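Local coordinates for protein threonine phosphate decarboxylase-like enzyme (Sulfurospirillum multivorans, PDB 6OUX) that is a pyridoxal phosphate-dependent enzyme that decarboxylates L-serine O-phosphate to ethanolamine O-phosphate for norcobamide biosynthesis, at residues Y162-F165 with I166-E169. Residues are numbered along the deposited sequence; the frame is centred on the assembly and turned at random.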
loop_
_atom_site.group_PDB
_atom_site.type_symbol
_atom_site.label_atom_id
_atom_site.label_comp_id
_atom_site.label_asym_id
_atom_site.label_seq_id
_atom_site.Cartn_x
_atom_site.Cartn_y
_atom_site.Cartn_z
ATOM N N TYR A 162 31.472 -16.956 3.275
ATOM C CA TYR A 162 30.680 -15.745 3.212
ATOM C C TYR A 162 31.255 -14.681 4.157
ATOM O O TYR A 162 31.449 -13.560 3.748
ATOM C CB TYR A 162 29.285 -16.052 3.615
ATOM C CG TYR A 162 28.410 -14.832 3.604
ATOM C CD1 TYR A 162 27.960 -14.286 2.396
ATOM C CD2 TYR A 162 28.060 -14.226 4.771
ATOM C CE1 TYR A 162 27.140 -13.186 2.383
ATOM C CE2 TYR A 162 27.250 -13.104 4.777
ATOM C CZ TYR A 162 26.822 -12.576 3.602
ATOM O OH TYR A 162 26.040 -11.456 3.626
ATOM N N CYS A 163 31.534 -15.056 5.401
ATOM C CA CYS A 163 32.106 -14.138 6.362
ATOM C C CYS A 163 33.443 -13.553 5.891
ATOM O O CYS A 163 33.681 -12.374 6.041
ATOM C CB CYS A 163 32.295 -14.828 7.688
ATOM S SG CYS A 163 30.737 -15.006 8.552
ATOM N N GLN A 164 34.307 -14.393 5.333
ATOM C CA GLN A 164 35.569 -13.909 4.828
ATOM C C GLN A 164 35.380 -12.903 3.653
ATOM O O GLN A 164 36.067 -11.893 3.556
ATOM C CB GLN A 164 36.416 -15.089 4.380
ATOM C CG GLN A 164 37.795 -14.671 3.973
ATOM C CD GLN A 164 38.519 -13.964 5.121
ATOM O OE1 GLN A 164 38.804 -12.758 5.056
ATOM N NE2 GLN A 164 38.749 -14.676 6.185
ATOM N N PHE A 165 34.422 -13.209 2.783
ATOM C CA PHE A 165 34.013 -12.340 1.722
ATOM C C PHE A 165 33.547 -10.971 2.280
ATOM O O PHE A 165 33.962 -9.913 1.766
ATOM C CB PHE A 165 32.894 -12.998 0.909
ATOM C CG PHE A 165 32.314 -12.116 -0.132
ATOM C CD1 PHE A 165 33.036 -11.836 -1.288
ATOM C CD2 PHE A 165 31.077 -11.538 0.039
ATOM C CE1 PHE A 165 32.516 -10.982 -2.259
ATOM C CE2 PHE A 165 30.533 -10.698 -0.925
ATOM C CZ PHE A 165 31.252 -10.422 -2.078
ATOM N N ILE A 166 32.670 -11.011 3.286
ATOM C CA ILE A 166 32.205 -9.780 3.935
ATOM C C ILE A 166 33.397 -9.013 4.622
ATOM O O ILE A 166 33.489 -7.780 4.557
ATOM C CB ILE A 166 31.033 -10.045 4.935
ATOM C CG1 ILE A 166 29.813 -10.647 4.218
ATOM C CG2 ILE A 166 30.618 -8.736 5.633
ATOM C CD1 ILE A 166 29.325 -9.858 3.036
ATOM N N GLU A 167 34.284 -9.729 5.258
ATOM C CA GLU A 167 35.462 -9.076 5.863
ATOM C C GLU A 167 36.313 -8.389 4.789
ATOM O O GLU A 167 36.681 -7.213 4.927
ATOM C CB GLU A 167 36.269 -10.096 6.655
ATOM C CG GLU A 167 35.649 -10.422 7.996
ATOM C CD GLU A 167 36.191 -11.711 8.595
ATOM O OE1 GLU A 167 36.948 -12.430 7.887
ATOM O OE2 GLU A 167 35.827 -12.035 9.760
ATOM N N ASN A 168 36.582 -9.093 3.696
ATOM C CA ASN A 168 37.310 -8.491 2.566
ATOM C C ASN A 168 36.633 -7.262 1.955
ATOM O O ASN A 168 37.261 -6.231 1.680
ATOM C CB ASN A 168 37.467 -9.536 1.469
ATOM C CG ASN A 168 38.350 -10.681 1.887
ATOM O OD1 ASN A 168 38.967 -10.670 2.952
ATOM N ND2 ASN A 168 38.426 -11.664 1.050
ATOM N N GLU A 169 35.331 -7.342 1.738
ATOM C CA GLU A 169 34.666 -6.292 1.011
ATOM C C GLU A 169 34.264 -5.103 1.848
ATOM O O GLU A 169 34.072 -4.022 1.308
ATOM C CB GLU A 169 33.414 -6.826 0.294
ATOM C CG GLU A 169 33.651 -7.751 -0.870
ATOM C CD GLU A 169 34.195 -7.070 -2.127
ATOM O OE1 GLU A 169 33.954 -5.884 -2.354
ATOM O OE2 GLU A 169 34.915 -7.746 -2.865
#
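Ile166 lays its CG1 branch over one face of the Tyr162 ring, one turn earlier in alpha helix 159-169, whose last two turns these residues form and which packs on the seven-stranded mixed sheet of this class I and II aminotransferase fold. CG1 stands 3.8 Å from the ring centroid in a CH-pi contact, displaced toward the CE2 and CZ rim, and CD1 carries on to the hydroxyl end, 3.7 Å from Tyr162 OH. Phe165 and Glu169 repeat the i to i+4 scheme: Glu169 CG sits over a face of the phenyl ring, 4.0 Å from its centroid. Glu169 CG lies beside its own backbone N (chi1 -70°), which puts the methylene over the ring, and a bend at chi2 takes the carboxylate onward to a salt bridge with Lys123. Ile166 CD1 also reaches Phe165 CD2, at 3.9 Å, and so touches both aromatic rings. Phe147 meets both rings from strand 143-148, while Val174 of strand 173-177 packs against Tyr162 and Ile166. Toward helix 189-198, Glu167 OE2 forms a salt bridge with Arg198 NE. Four i+4 to i backbone hydrogen bonds set the one-turn offset between these side chains; the last, from Glu169 N to Phe165 O, is 2.9 Å long and bent to 150° at the hydrogen.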